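Local coordinates for pyridoxamine 5'-phosphate oxidase-related, FMN-binding protein (Mycobacterium smegmatis, PDB 6ECI) that binds flavin-adenine dinucleotide and, as a member of the flavin/deazaflavin-dependent oxidoreductase family, probably sequesters this cofactor to protect mycobacteria against hypoxic and oxidative stress, at residues B[48-51]-B[55-58]; B[66-71]-B[77-82]. All blocks are in the same frame, centred on the assembly; numbering follows the deposited sequence.

Contact 1: residues B[48-51]-B[55-58]; sequences FRTA and KLVS. With FAD (flavin-adenine dinucleotide), chain U.
The pyrimidine and phosphate side of an FAD pocket is built where Phe48 on strand 46-49, and Thr50 and Ala51 just beyond it, meet Leu56 and Val57 in the first turn of helix 55-60. Leu56 puts its CD2 methyl against Thr50, Phe48 and the flavin: it lies 3.4 Å from Thr50 OG1 and 4.0 Å from Phe48 CE2, and it also rests against flavin O2. With Leu56 CG turned away from its own backbone N (chi1 171°), the branch reaches Thr50 and Phe48. One residue on, Val57 CG2 packs 3.5 Å from Thr50 CG2 and lies close to the carbonyl oxygen of Ala51. The cofactor spans both segments through backbone atoms. Flavin N3 donates to Arg49 O at 2.9 Å, almost straight at 171°, while Ala51 N donates to flavin O2 at 3.1 Å, so the two bonds read adjacent positions of the pyrimidine edge. At the helix N terminus, Lys55 N gives its hydrogen to phosphate oxygen O2P at 2.8 Å, where the helix dipole would be expected to help hold the negative charge. Asn38 N and residues of the second subunit bind the same FAD, as fits the dimeric flavin site of the split-barrel FMN-binding fold.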
loop_
_atom_site.group_PDB
_atom_site.type_symbol
_atom_site.label_atom_id
_atom_site.label_comp_id
_atom_site.label_asym_id
_atom_site.label_seq_id
_atom_site.Cartn_x
_atom_site.Cartn_y
_atom_site.Cartn_z
ATOM N N PHE B 48 -4.094 14.650 -2.673
ATOM C CA PHE B 48 -2.647 14.532 -2.595
ATOM C C PHE B 48 -2.013 15.434 -3.643
ATOM O O PHE B 48 -2.676 15.923 -4.561
ATOM C CB PHE B 48 -2.185 13.082 -2.772
ATOM C CG PHE B 48 -2.483 12.500 -4.127
ATOM C CD1 PHE B 48 -3.755 12.044 -4.437
ATOM C CD2 PHE B 48 -1.484 12.382 -5.079
ATOM C CE1 PHE B 48 -4.027 11.495 -5.677
ATOM C CE2 PHE B 48 -1.750 11.833 -6.319
ATOM C CZ PHE B 48 -3.021 11.388 -6.618
ATOM N N ARG B 49 -0.714 15.660 -3.485
ATOM C CA ARG B 49 0.075 16.426 -4.433
ATOM C C ARG B 49 0.947 15.486 -5.250
ATOM O O ARG B 49 1.366 14.425 -4.778
ATOM C CB ARG B 49 0.944 17.468 -3.722
ATOM C CG ARG B 49 0.239 18.802 -3.549
ATOM C CD ARG B 49 0.988 19.777 -2.651
ATOM N NE ARG B 49 2.390 19.431 -2.427
ATOM C CZ ARG B 49 3.395 19.860 -3.187
ATOM N NH1 ARG B 49 3.152 20.642 -4.229
ATOM N NH2 ARG B 49 4.642 19.508 -2.907
ATOM N N THR B 50 1.208 15.883 -6.487
ATOM C CA THR B 50 1.950 15.070 -7.434
ATOM C C THR B 50 3.178 15.838 -7.896
ATOM O O THR B 50 3.137 17.063 -8.048
ATOM C CB THR B 50 1.052 14.670 -8.618
ATOM O OG1 THR B 50 0.937 13.243 -8.678
ATOM C CG2 THR B 50 1.589 15.201 -9.937
ATOM N N ALA B 51 4.282 15.117 -8.070
ATOM C CA ALA B 51 5.522 15.707 -8.547
ATOM C C ALA B 51 5.553 15.618 -10.066
ATOM O O ALA B 51 5.191 14.587 -10.641
ATOM C CB ALA B 51 6.735 15.006 -7.933
ATOM N N LYS B 55 6.136 9.415 -12.914
ATOM C CA LYS B 55 5.305 8.374 -13.497
ATOM C C LYS B 55 3.951 8.249 -12.810
ATOM O O LYS B 55 3.006 7.748 -13.429
ATOM C CB LYS B 55 6.053 7.043 -13.451
ATOM C CG LYS B 55 5.604 6.025 -14.464
ATOM C CD LYS B 55 5.044 4.838 -13.712
ATOM C CE LYS B 55 4.162 3.978 -14.587
ATOM N NZ LYS B 55 3.919 2.634 -13.998
ATOM N N LEU B 56 3.835 8.691 -11.553
ATOM C CA LEU B 56 2.528 8.742 -10.902
ATOM C C LEU B 56 1.557 9.606 -11.696
ATOM O O LEU B 56 0.368 9.281 -11.806
ATOM C CB LEU B 56 2.678 9.273 -9.475
ATOM C CG LEU B 56 1.417 9.614 -8.666
ATOM C CD1 LEU B 56 0.502 8.408 -8.500
ATOM C CD2 LEU B 56 1.799 10.196 -7.310
ATOM N N VAL B 57 2.053 10.712 -12.256
ATOM C CA VAL B 57 1.229 11.589 -13.088
ATOM C C VAL B 57 0.613 10.801 -14.234
ATOM O O VAL B 57 -0.612 10.735 -14.386
ATOM C CB VAL B 57 2.067 12.767 -13.616
ATOM C CG1 VAL B 57 1.173 13.855 -14.188
ATOM C CG2 VAL B 57 2.971 13.314 -12.528
ATOM N N SER B 58 1.466 10.184 -15.054
ATOM C CA SER B 58 0.988 9.481 -16.238
ATOM C C SER B 58 0.143 8.264 -15.882
ATOM O O SER B 58 -0.759 7.896 -16.642
ATOM C CB SER B 58 2.179 9.067 -17.104
ATOM O OG SER B 58 1.752 8.376 -18.263
HETATM P PA FAD U . 9.982 5.419 -11.991
HETATM O O1A FAD U . 11.354 5.879 -12.319
HETATM O O2A FAD U . 8.969 5.477 -13.140
HETATM O O5B FAD U . 9.979 3.966 -11.376
HETATM C C5B FAD U . 10.740 2.894 -11.969
HETATM C C4B FAD U . 10.668 1.707 -11.042
HETATM O O4B FAD U . 11.121 2.099 -9.731
HETATM C C3B FAD U . 9.270 1.147 -10.816
HETATM O O3B FAD U . 8.913 0.221 -11.836
HETATM C C2B FAD U . 9.402 0.471 -9.447
HETATM O O2B FAD U . 9.853 -0.877 -9.524
HETATM C C1B FAD U . 10.429 1.362 -8.737
HETATM N N9A FAD U . 9.823 2.299 -7.802
HETATM C C8A FAD U . 9.223 3.495 -8.098
HETATM N N7A FAD U . 8.743 4.127 -7.056
HETATM C C5A FAD U . 9.043 3.279 -5.994
HETATM C C6A FAD U . 8.799 3.376 -4.613
HETATM N N6A FAD U . 8.178 4.403 -4.033
HETATM N N1A FAD U . 9.232 2.358 -3.833
HETATM C C2A FAD U . 9.860 1.330 -4.406
HETATM N N3A FAD U . 10.140 1.131 -5.695
HETATM C C4A FAD U . 9.702 2.155 -6.444
HETATM N N1 FAD U . 5.105 11.115 -4.957
HETATM C C2 FAD U . 4.174 12.092 -5.152
HETATM O O2 FAD U . 3.965 12.569 -6.273
HETATM N N3 FAD U . 3.443 12.566 -4.076
HETATM C C4 FAD U . 3.554 12.141 -2.767
HETATM O O4 FAD U . 2.847 12.641 -1.894
HETATM C C4X FAD U . 4.548 11.102 -2.571
HETATM N N5 FAD U . 4.723 10.638 -1.363
HETATM C C5X FAD U . 5.672 9.643 -1.178
HETATM C C6 FAD U . 5.872 9.135 0.103
HETATM C C7 FAD U . 6.811 8.136 0.341
HETATM C C7M FAD U . 7.000 7.614 1.740
HETATM C C8 FAD U . 7.567 7.628 -0.729
HETATM C C8M FAD U . 8.595 6.552 -0.504
HETATM C C9 FAD U . 7.372 8.134 -2.011
HETATM C C9A FAD U . 6.432 9.132 -2.241
HETATM N N10 FAD U . 6.208 9.662 -3.527
HETATM C C10 FAD U . 5.272 10.650 -3.729
HETATM C "C1'" FAD U . 6.968 9.171 -4.682
HETATM C "C2'" FAD U . 6.140 8.282 -5.603
HETATM O "O2'" FAD U . 6.164 6.932 -5.138
HETATM C "C3'" FAD U . 6.712 8.355 -7.019
HETATM O "O3'" FAD U . 5.722 8.824 -7.927
HETATM C "C4'" FAD U . 7.250 7.016 -7.508
HETATM O "O4'" FAD U . 8.496 6.797 -6.849
HETATM C "C5'" FAD U . 7.382 6.940 -9.016
HETATM O "O5'" FAD U . 8.245 8.003 -9.469
HETATM P P FAD U . 9.161 7.833 -10.741
HETATM O O1P FAD U . 10.513 8.507 -10.487
HETATM O O2P FAD U . 8.469 8.276 -11.972
HETATM O O3P FAD U . 9.400 6.266 -10.784
#

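Contact 2: residues B[66-71]-B[77-82]; sequences LFEADD and GWSVIV. With FAD (flavin-adenine dinucleotide), chain C.
Gly77 lies beside Asp71 at the start of the second strand, and Gly77 C is 3.7 Å from flavin C7M. Next, Trp78 exchanges two backbone hydrogen bonds with Asp71 and folds its indole across the partner strand. Trp78 CG sits between its own N and carbonyl carbon (chi1 61°), which lays one ring face against the backbone of Asp70 and Asp71; Asp70 CA makes a CH-pi contact 4.0 Å from the centre of the six-membered ring. Ser79 pairs with Asp70 and turns to the other face, where OG donates to adenine N1A at 2.8 Å. Its CB lies 3.6 Å from Glu68 OE2; the acids Glu68 and Asp70 form salt bridges with Arg23 and with Arg23 of the second subunit, respectively. Val80 N and O both hydrogen-bond to the Ala69 backbone, and the two side chains point to the face that helix 9-16 covers. Ile81 presses CG1 against Glu68 CG at 3.7 Å and, at 3.4 Å, against adenine C2A, while its CG2 branch meets Leu66 CD2. Val82 finishes with paired bonds to Phe67, its CB at the ring edge. This is a regular antiparallel beta hairpin whose cofactor-facing side lines the adenine and flavin methyl end of an FAD site at the dimer interface.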
loop_
_atom_site.group_PDB
_atom_site.type_symbol
_atom_site.label_atom_id
_atom_site.label_comp_id
_atom_site.label_asym_id
_atom_site.label_seq_id
_atom_site.Cartn_x
_atom_site.Cartn_y
_atom_site.Cartn_z
ATOM N N LEU B 66 -6.784 2.529 -7.404
ATOM C CA LEU B 66 -7.046 2.087 -6.044
ATOM C C LEU B 66 -6.293 2.982 -5.071
ATOM O O LEU B 66 -5.146 3.361 -5.322
ATOM C CB LEU B 66 -6.615 0.634 -5.846
ATOM C CG LEU B 66 -7.561 -0.444 -6.361
ATOM C CD1 LEU B 66 -6.938 -1.815 -6.207
ATOM C CD2 LEU B 66 -8.851 -0.366 -5.591
ATOM N N PHE B 67 -6.944 3.332 -3.968
ATOM C CA PHE B 67 -6.278 3.992 -2.855
ATOM C C PHE B 67 -6.469 3.156 -1.601
ATOM O O PHE B 67 -7.587 2.730 -1.298
ATOM C CB PHE B 67 -6.806 5.401 -2.611
ATOM C CG PHE B 67 -6.215 6.053 -1.395
ATOM C CD1 PHE B 67 -4.962 6.640 -1.452
ATOM C CD2 PHE B 67 -6.900 6.063 -0.191
ATOM C CE1 PHE B 67 -4.410 7.235 -0.339
ATOM C CE2 PHE B 67 -6.351 6.655 0.927
ATOM C CZ PHE B 67 -5.102 7.243 0.854
ATOM N N GLU B 68 -5.384 2.939 -0.869
ATOM C CA GLU B 68 -5.447 2.154 0.350
ATOM C C GLU B 68 -4.607 2.817 1.429
ATOM O O GLU B 68 -3.593 3.460 1.148
ATOM C CB GLU B 68 -4.973 0.714 0.115
ATOM C CG GLU B 68 -5.284 -0.232 1.254
ATOM C CD GLU B 68 -4.144 -0.346 2.244
ATOM O OE1 GLU B 68 -3.051 0.182 1.954
ATOM O OE2 GLU B 68 -4.344 -0.969 3.309
ATOM N N ALA B 69 -5.064 2.665 2.668
ATOM C CA ALA B 69 -4.331 3.084 3.850
ATOM C C ALA B 69 -4.783 2.199 5.004
ATOM O O ALA B 69 -5.919 1.715 5.020
ATOM C CB ALA B 69 -4.559 4.564 4.165
ATOM N N ASP B 70 -3.884 1.970 5.958
ATOM C CA ASP B 70 -4.180 1.055 7.051
ATOM C C ASP B 70 -3.406 1.483 8.290
ATOM O O ASP B 70 -2.612 2.426 8.260
ATOM C CB ASP B 70 -3.857 -0.392 6.659
ATOM C CG ASP B 70 -2.456 -0.554 6.101
ATOM O OD1 ASP B 70 -1.503 -0.024 6.707
ATOM O OD2 ASP B 70 -2.302 -1.231 5.063
ATOM N N ASP B 71 -3.652 0.772 9.388
ATOM C CA ASP B 71 -2.950 0.967 10.651
ATOM C C ASP B 71 -3.278 -0.218 11.549
ATOM O O ASP B 71 -4.220 -0.972 11.290
ATOM C CB ASP B 71 -3.332 2.288 11.321
ATOM C CG ASP B 71 -2.294 2.753 12.320
ATOM O OD1 ASP B 71 -1.088 2.685 12.007
ATOM O OD2 ASP B 71 -2.685 3.175 13.428
ATOM N N GLY B 77 -6.122 -4.389 13.809
ATOM C CA GLY B 77 -5.805 -3.430 12.772
ATOM C C GLY B 77 -7.012 -3.196 11.893
ATOM O O GLY B 77 -8.035 -3.876 12.006
ATOM N N TRP B 78 -6.882 -2.210 11.009
ATOM C CA TRP B 78 -7.933 -1.856 10.068
ATOM C C TRP B 78 -7.290 -1.465 8.748
ATOM O O TRP B 78 -6.099 -1.154 8.686
ATOM C CB TRP B 78 -8.803 -0.700 10.587
ATOM C CG TRP B 78 -8.012 0.553 10.808
ATOM C CD1 TRP B 78 -7.446 0.965 11.975
ATOM C CD2 TRP B 78 -7.677 1.546 9.827
ATOM N NE1 TRP B 78 -6.786 2.154 11.787
ATOM C CE2 TRP B 78 -6.911 2.530 10.476
ATOM C CE3 TRP B 78 -7.955 1.698 8.465
ATOM C CZ2 TRP B 78 -6.419 3.652 9.811
ATOM C CZ3 TRP B 78 -7.462 2.808 7.806
ATOM C CH2 TRP B 78 -6.705 3.772 8.480
ATOM N N SER B 79 -8.095 -1.470 7.688
ATOM C CA SER B 79 -7.651 -0.959 6.403
ATOM C C SER B 79 -8.857 -0.439 5.638
ATOM O O SER B 79 -9.981 -0.910 5.826
ATOM C CB SER B 79 -6.920 -2.022 5.581
ATOM O OG SER B 79 -7.810 -3.027 5.141
ATOM N N VAL B 80 -8.607 0.542 4.775
ATOM C CA VAL B 80 -9.635 1.157 3.944
ATOM C C VAL B 80 -9.136 1.157 2.507
ATOM O O VAL B 80 -7.976 1.500 2.250
ATOM C CB VAL B 80 -9.961 2.590 4.412
ATOM C CG1 VAL B 80 -10.866 3.294 3.417
ATOM C CG2 VAL B 80 -10.607 2.561 5.785
ATOM N N ILE B 81 -10.001 0.758 1.576
ATOM C CA ILE B 81 -9.693 0.759 0.152
ATOM C C ILE B 81 -10.719 1.627 -0.564
ATOM O O ILE B 81 -11.929 1.433 -0.399
ATOM C CB ILE B 81 -9.681 -0.664 -0.436
ATOM C CG1 ILE B 81 -8.644 -1.532 0.276
ATOM C CG2 ILE B 81 -9.377 -0.621 -1.923
ATOM C CD1 ILE B 81 -8.666 -2.977 -0.160
ATOM N N VAL B 82 -10.235 2.575 -1.360
ATOM C CA VAL B 82 -11.079 3.477 -2.135
ATOM C C VAL B 82 -10.865 3.174 -3.612
ATOM O O VAL B 82 -9.737 3.268 -4.115
ATOM C CB VAL B 82 -10.768 4.951 -1.829
ATOM C CG1 VAL B 82 -11.459 5.862 -2.836
ATOM C CG2 VAL B 82 -11.184 5.299 -0.412
HETATM P PA FAD C . -14.014 -10.565 -0.071
HETATM O O1A FAD C . -15.060 -10.587 0.981
HETATM O O2A FAD C . -14.221 -11.548 -1.226
HETATM O O5B FAD C . -13.818 -9.113 -0.652
HETATM C C5B FAD C . -14.934 -8.347 -1.153
HETATM C C4B FAD C . -14.512 -6.907 -1.288
HETATM O O4B FAD C . -14.252 -6.363 0.022
HETATM C C3B FAD C . -13.222 -6.676 -2.063
HETATM O O3B FAD C . -13.462 -6.607 -3.464
HETATM C C2B FAD C . -12.736 -5.336 -1.506
HETATM O O2B FAD C . -13.284 -4.225 -2.205
HETATM C C1B FAD C . -13.232 -5.381 -0.055
HETATM N N9A FAD C . -12.193 -5.715 0.912
HETATM C C8A FAD C . -11.719 -6.961 1.230
HETATM N N7A FAD C . -10.768 -6.961 2.133
HETATM C C5A FAD C . -10.600 -5.608 2.428
HETATM C C6A FAD C . -9.740 -4.936 3.312
HETATM N N6A FAD C . -8.849 -5.542 4.099
HETATM N N1A FAD C . -9.836 -3.586 3.366
HETATM C C2A FAD C . -10.728 -2.972 2.587
HETATM N N3A FAD C . -11.584 -3.503 1.713
HETATM C C4A FAD C . -11.472 -4.842 1.683
HETATM N N1 FAD C . -5.539 -11.611 5.696
HETATM C C2 FAD C . -4.668 -12.659 5.755
HETATM O O2 FAD C . -4.876 -13.709 5.139
HETATM N N3 FAD C . -3.521 -12.555 6.520
HETATM C C4 FAD C . -3.137 -11.459 7.266
HETATM O O4 FAD C . -2.089 -11.482 7.910
HETATM C C4X FAD C . -4.071 -10.351 7.197
HETATM N N5 FAD C . -3.791 -9.271 7.873
HETATM C C5X FAD C . -4.685 -8.213 7.804
HETATM C C6 FAD C . -4.404 -7.051 8.521
HETATM C C7 FAD C . -5.269 -5.962 8.487
HETATM C C7M FAD C . -4.932 -4.723 9.272
HETATM C C8 FAD C . -6.442 -6.033 7.718
HETATM C C8M FAD C . -7.401 -4.874 7.662
HETATM C C9 FAD C . -6.727 -7.192 7.001
HETATM C C9A FAD C . -5.860 -8.277 7.041
HETATM N N10 FAD C . -6.122 -9.468 6.332
HETATM C C10 FAD C . -5.245 -10.523 6.384
HETATM C "C1'" FAD C . -7.323 -9.597 5.498
HETATM C "C2'" FAD C . -7.039 -9.345 4.020
HETATM O "O2'" FAD C . -6.339 -8.113 3.858
HETATM C "C3'" FAD C . -8.359 -9.281 3.252
HETATM O "O3'" FAD C . -9.298 -8.528 4.009
HETATM C "C4'" FAD C . -8.963 -10.648 2.934
HETATM O "O4'" FAD C . -7.966 -11.485 2.345
HETATM C "C5'" FAD C . -10.166 -10.545 2.023
HETATM O "O5'" FAD C . -10.747 -11.855 1.860
HETATM P P FAD C . -12.287 -12.033 1.590
HETATM O O1P FAD C . -13.055 -11.737 2.882
HETATM O O2P FAD C . -12.562 -13.344 0.958
HETATM O O3P FAD C . -12.595 -10.865 0.568
#

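How the contacts relate
Following the chain from the N terminus, past helix 9-16 and strands 21-28 and 31-41, strand 46-49 leads into contact 1, which closes a short strand-to-helix connection with three residues between 48-51 and 55-58. After a three-residue link, helix 55-60 is followed by strand 64-72, which pairs with strand 77-88 across a four-residue turn, 73-76, closed by contact 2. The two contacts follow in series, neither nesting nor crossing, and lie on opposite sides of the chain's centre, about 20 Å apart between centres. Both reach the same curled antiparallel sheet. Each faces a different FAD: 48-51 and 55-58 hold one cofactor, 77-82 touches the other, and through the second subunit each site receives both kinds of surface.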